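Long-range contacts in aerobactin synthase IucA (Klebsiella pneumoniae subsp. pneumoniae, PDB 5JM8), which probably catalyses the ATP-dependent first condensation in assembly of the siderophore aerobactin, as a synthetase independent of non-ribosomal peptide synthetases: residues 421-426 / 450-455; 428-433 / 445-450. One frame throughout, in Å; residues are numbered along the deposited sequence.

In the fold
Both contacts lie in one continuous piece of chain, 421-455, in the FhuF-like region of the protein, and their centres are 12 Å apart. The order is strand 422-424, the metal-binding turn at Gln429 and Asn430, the hairpin of strands 431-435 and 440-445, the turn with Asp447, and strand 451-453. Along the chain, contact 2 therefore falls between the two strands that contact 1 brings together, and Gly450 belongs to both. They also touch directly: Leu425 O accepts a probable hydrogen bond from Asn430 ND2, and Ala426 packs on Ile431. Contact 1 pairs strands beside the nucleotide site, while contact 2, nearer the centre of the chain, holds ATP and magnesium.

Contact 1. Residues 421-426 / 450-455; sequences GLVLLA and GSAFMP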
# COMPACT_ATOMS: atom_id res chain seq x y z
N GLY A 421 24.34 34.56 -3.17
CA GLY A 421 25.20 34.48 -4.34
C GLY A 421 25.20 33.13 -5.03
O GLY A 421 26.07 32.85 -5.85
N LEU A 422 24.22 32.29 -4.69
CA LEU A 422 24.11 30.96 -5.28
C LEU A 422 23.23 30.97 -6.53
O LEU A 422 22.05 31.33 -6.47
CB LEU A 422 23.55 29.97 -4.25
CG LEU A 422 23.15 28.58 -4.77
CD1 LEU A 422 24.34 27.86 -5.37
CD2 LEU A 422 22.53 27.77 -3.65
N VAL A 423 23.81 30.56 -7.65
CA VAL A 423 23.09 30.51 -8.91
C VAL A 423 22.66 29.08 -9.23
O VAL A 423 23.50 28.22 -9.47
CB VAL A 423 23.95 31.06 -10.07
CG1 VAL A 423 23.16 31.06 -11.38
CG2 VAL A 423 24.44 32.46 -9.75
N LEU A 424 21.35 28.84 -9.22
CA LEU A 424 20.80 27.57 -9.68
C LEU A 424 20.01 27.81 -10.96
O LEU A 424 18.91 28.37 -10.93
CB LEU A 424 19.91 26.93 -8.61
CG LEU A 424 20.58 26.54 -7.30
CD1 LEU A 424 19.57 25.94 -6.34
CD2 LEU A 424 21.73 25.57 -7.54
N LEU A 425 20.59 27.41 -12.09
CA LEU A 425 19.96 27.60 -13.39
C LEU A 425 18.84 26.59 -13.58
O LEU A 425 19.06 25.49 -14.08
CB LEU A 425 20.99 27.47 -14.51
CG LEU A 425 22.15 28.47 -14.43
CD1 LEU A 425 23.22 28.13 -15.46
CD2 LEU A 425 21.65 29.90 -14.62
N ALA A 426 17.64 26.98 -13.18
CA ALA A 426 16.52 26.06 -13.13
C ALA A 426 15.77 25.96 -14.45
O ALA A 426 14.95 26.81 -14.78
CB ALA A 426 15.56 26.49 -12.04
N GLY A 450 24.31 22.66 -13.13
CA GLY A 450 23.87 24.01 -13.43
C GLY A 450 23.98 24.93 -12.22
O GLY A 450 23.26 25.93 -12.13
N SER A 451 24.87 24.59 -11.30
CA SER A 451 25.14 25.43 -10.14
C SER A 451 26.31 26.36 -10.43
O SER A 451 27.31 25.94 -11.02
CB SER A 451 25.43 24.59 -8.90
OG SER A 451 26.60 23.81 -9.08
N ALA A 452 26.18 27.61 -10.03
CA ALA A 452 27.24 28.59 -10.18
C ALA A 452 27.18 29.61 -9.05
O ALA A 452 26.18 29.69 -8.34
CB ALA A 452 27.14 29.28 -11.53
N PHE A 453 28.25 30.37 -8.88
CA PHE A 453 28.37 31.29 -7.76
C PHE A 453 28.73 32.70 -8.20
O PHE A 453 29.57 32.89 -9.09
CB PHE A 453 29.40 30.77 -6.76
CG PHE A 453 29.12 29.37 -6.28
CD1 PHE A 453 28.20 29.14 -5.27
CD2 PHE A 453 29.77 28.28 -6.85
CE1 PHE A 453 27.94 27.86 -4.83
CE2 PHE A 453 29.51 27.00 -6.41
CZ PHE A 453 28.59 26.78 -5.40
N MET A 454 28.08 33.68 -7.58
CA MET A 454 28.35 35.08 -7.86
C MET A 454 29.55 35.53 -7.05
O MET A 454 29.98 34.84 -6.13
CB MET A 454 27.12 35.94 -7.52
CG MET A 454 25.88 35.54 -8.29
SD MET A 454 26.15 35.58 -10.07
CE MET A 454 26.50 37.31 -10.33
N PRO A 455 30.12 36.70 -7.40
CA PRO A 455 31.26 37.23 -6.66
C PRO A 455 30.99 37.38 -5.16
O PRO A 455 31.90 37.17 -4.36
CB PRO A 455 31.50 38.59 -7.31
CG PRO A 455 31.00 38.43 -8.70
CD PRO A 455 29.81 37.52 -8.59
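Strands 422-424 and 451-453 form a buried two-stranded antiparallel sheet, entered directly from the end of helix 394-420, its centre about 17 Å from the centre of the chain. Val423 and Ala452 make its hydrogen-bonded pair: Val423 N donates to Ala452 O at 2.6 Å, and Ala452 N returns a bond to Val423 O. Beyond the strand ends the pairing continues. Met454 N gives Gly421 O an almost straight bond of 2.8 Å in the carbonyl plane, and Leu425 N reaches Gly450 O at 3.1 Å. Gly421, with positive phi, is the residue that leaves the helix and turns the chain into the sheet.

The two-stranded sheet is packed between helix 294-306 and helix 475-500, with helix 394-420 reaching Leu424 and Met454 as well. Leu422, Leu424, Ser451 and Phe453 share one face, where Leu422 and Phe453 lie side by side and CD1 of the leucine meets CE1 of the ring at 3.6 Å; helix 294-306 packs here through Leu303 and Leu306. On the other face Val423 CB sits 3.9 Å from Ala452 CB. Met454, just past the strand end, reaches Val423 CG2 with its SD at 3.6 Å; the bend at chi2 (-56°) carries the sulfur there. Leu478 of helix 475-500 packs against both Val423 and Met454.

Contact 2. Residues 428-433 / 445-450; sequences QQNILV and YRDCQG. With MG (magnesium ion), chain J; ATP (adenosine-5'-triphosphate), chain I.
Asn430 O accepts the backbone N-H of Arg446 at 3.0 Å, and the arginine side chain then doubles back to seize the preceding residue of the same turn. From CB, 4.0 Å from Asn430 O, the chain runs out through CG and CD, which both pass near ATP O2G. A bend at chi3 (68°) swings the guanidinium back toward the turn: NE lies 3.6 Å from ATP O2G, and NH2 gives Gln429 O a 2.6 Å bond close to the guanidinium plane. Leu432 CD2 covers one face of that group, offset toward its rim, while NH1 forms a salt bridge with Glu142.

The turn so held, probably positioned in part by Arg446, presents Gln429 OE1 at 2.3 Å and Asn430 OD1 at 2.0 Å to magnesium. Gln429 NE2 is hydrogen-bonded to Thr263 OG1. Asp447 OD2 reaches the ion at a longer 2.6 Å, and ATP O3A completes this metal-nucleotide site's listed ligands. Asp447 OD1 takes Gln449 N in an Asx turn and pairs with Lys278.

The site lies at the open end of the hairpin, just before strand 431-435 and just after strand 440-445, with helix 138-142 and strand 360-363 packed on Leu432 and Arg446, and helix 475-500 against Gln428 and Ile431.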
# COMPACT_ATOMS: atom_id res chain seq x y z
N GLN A 428 12.98 24.10 -16.95
CA GLN A 428 11.67 23.51 -16.74
C GLN A 428 11.82 22.02 -16.40
O GLN A 428 10.88 21.37 -15.95
CB GLN A 428 10.83 23.69 -17.98
CG GLN A 428 9.36 23.65 -17.74
CD GLN A 428 8.57 23.83 -19.01
OE1 GLN A 428 7.37 23.57 -19.04
NE2 GLN A 428 9.23 24.29 -20.08
N GLN A 429 13.02 21.50 -16.66
CA GLN A 429 13.33 20.10 -16.41
C GLN A 429 14.13 19.91 -15.11
O GLN A 429 14.22 18.80 -14.59
CB GLN A 429 14.10 19.52 -17.60
CG GLN A 429 14.35 18.02 -17.53
CD GLN A 429 15.74 17.65 -17.03
OE1 GLN A 429 16.61 18.50 -16.87
NE2 GLN A 429 15.95 16.36 -16.80
N ASN A 430 14.70 21.00 -14.60
CA ASN A 430 15.42 20.96 -13.32
C ASN A 430 14.50 21.33 -12.16
O ASN A 430 14.90 21.23 -11.00
CB ASN A 430 16.61 21.91 -13.34
CG ASN A 430 17.70 21.45 -14.28
OD1 ASN A 430 17.70 20.30 -14.73
ND2 ASN A 430 18.64 22.34 -14.57
N ILE A 431 13.29 21.76 -12.48
CA ILE A 431 12.31 22.15 -11.47
C ILE A 431 11.33 21.03 -11.18
O ILE A 431 10.51 20.67 -12.03
CB ILE A 431 11.53 23.39 -11.92
CG1 ILE A 431 12.44 24.62 -11.93
CG2 ILE A 431 10.34 23.65 -10.99
CD1 ILE A 431 11.89 25.80 -12.69
N LEU A 432 11.40 20.49 -9.96
CA LEU A 432 10.40 19.55 -9.48
C LEU A 432 9.43 20.30 -8.58
O LEU A 432 9.81 20.86 -7.55
CB LEU A 432 11.05 18.39 -8.73
CG LEU A 432 12.14 17.63 -9.49
CD1 LEU A 432 12.82 16.60 -8.60
CD2 LEU A 432 11.57 16.97 -10.73
N VAL A 433 8.16 20.33 -8.98
CA VAL A 433 7.13 21.04 -8.24
C VAL A 433 6.47 20.10 -7.25
O VAL A 433 5.69 19.23 -7.64
CB VAL A 433 6.07 21.65 -9.18
CG1 VAL A 433 4.99 22.37 -8.39
CG2 VAL A 433 6.73 22.61 -10.15
N TYR A 445 15.01 21.17 -6.46
CA TYR A 445 15.88 21.44 -7.60
C TYR A 445 16.78 20.25 -7.89
O TYR A 445 17.28 19.60 -6.98
CB TYR A 445 16.72 22.69 -7.36
CG TYR A 445 17.72 22.95 -8.47
CD1 TYR A 445 17.35 23.69 -9.59
CD2 TYR A 445 19.01 22.45 -8.41
CE1 TYR A 445 18.25 23.93 -10.61
CE2 TYR A 445 19.91 22.68 -9.42
CZ TYR A 445 19.53 23.42 -10.52
OH TYR A 445 20.43 23.65 -11.53
N ARG A 446 17.00 20.01 -9.18
CA ARG A 446 17.79 18.89 -9.66
C ARG A 446 18.82 19.37 -10.68
O ARG A 446 18.62 20.40 -11.32
CB ARG A 446 16.88 17.83 -10.27
CG ARG A 446 17.57 16.82 -11.14
CD ARG A 446 16.59 15.81 -11.67
NE ARG A 446 15.64 16.39 -12.61
CZ ARG A 446 14.48 15.84 -12.94
NH1 ARG A 446 14.12 14.68 -12.38
NH2 ARG A 446 13.68 16.42 -13.81
N ASP A 447 19.91 18.62 -10.81
CA ASP A 447 21.00 18.91 -11.75
C ASP A 447 21.93 19.98 -11.20
O ASP A 447 21.75 21.17 -11.44
CB ASP A 447 20.46 19.33 -13.12
CG ASP A 447 21.52 19.27 -14.22
OD1 ASP A 447 22.71 19.06 -13.89
OD2 ASP A 447 21.16 19.44 -15.40
N CYS A 448 22.95 19.53 -10.47
CA CYS A 448 23.90 20.43 -9.84
C CYS A 448 24.97 20.89 -10.82
O CYS A 448 25.81 21.74 -10.50
CB CYS A 448 24.55 19.74 -8.64
SG CYS A 448 23.34 19.07 -7.48
N GLN A 449 24.95 20.33 -12.02
CA GLN A 449 25.83 20.77 -13.09
C GLN A 449 25.52 22.21 -13.49
O GLN A 449 26.34 22.90 -14.09
CB GLN A 449 25.70 19.84 -14.31
CG GLN A 449 26.70 20.11 -15.43
CD GLN A 449 26.57 19.11 -16.56
OE1 GLN A 449 25.84 18.13 -16.46
NE2 GLN A 449 27.30 19.36 -17.64
N GLY A 450 24.31 22.66 -13.13
CA GLY A 450 23.87 24.01 -13.43
C GLY A 450 23.98 24.93 -12.22
O GLY A 450 23.26 25.93 -12.13
MG MG J . 18.64 19.11 -16.01
PG ATP I . 19.67 15.69 -15.16
O1G ATP I . 19.42 14.21 -14.99
O2G ATP I . 18.52 16.56 -14.73
O3G ATP I . 21.00 16.15 -14.60
PB ATP I . 20.81 16.75 -17.61
O1B ATP I . 21.03 16.04 -18.93
O2B ATP I . 22.01 17.10 -16.75
O3B ATP I . 19.72 15.91 -16.76
PA ATP I . 20.30 19.19 -19.02
O1A ATP I . 21.78 19.13 -19.32
O2A ATP I . 19.68 20.49 -18.57
O3A ATP I . 19.96 18.09 -17.90
O5' ATP I . 19.46 18.68 -20.29
C5' ATP I . 18.04 18.64 -20.17
C4' ATP I . 17.43 17.53 -21.01
O4' ATP I . 16.01 17.60 -20.88
C3' ATP I . 17.77 17.63 -22.49
O3' ATP I . 18.25 16.36 -22.96
C2' ATP I . 16.47 18.01 -23.17
O2' ATP I . 16.27 17.28 -24.38
C1' ATP I . 15.39 17.68 -22.16
N9 ATP I . 14.33 18.72 -22.13
C8 ATP I . 13.03 18.49 -22.38
N7 ATP I . 12.31 19.63 -22.28
C5 ATP I . 13.16 20.62 -21.94
C6 ATP I . 13.04 22.06 -21.67
N6 ATP I . 11.83 22.66 -21.75
N1 ATP I . 14.17 22.74 -21.36
C2 ATP I . 15.37 22.13 -21.29
N3 ATP I . 15.54 20.82 -21.52
C4 ATP I . 14.49 20.02 -21.85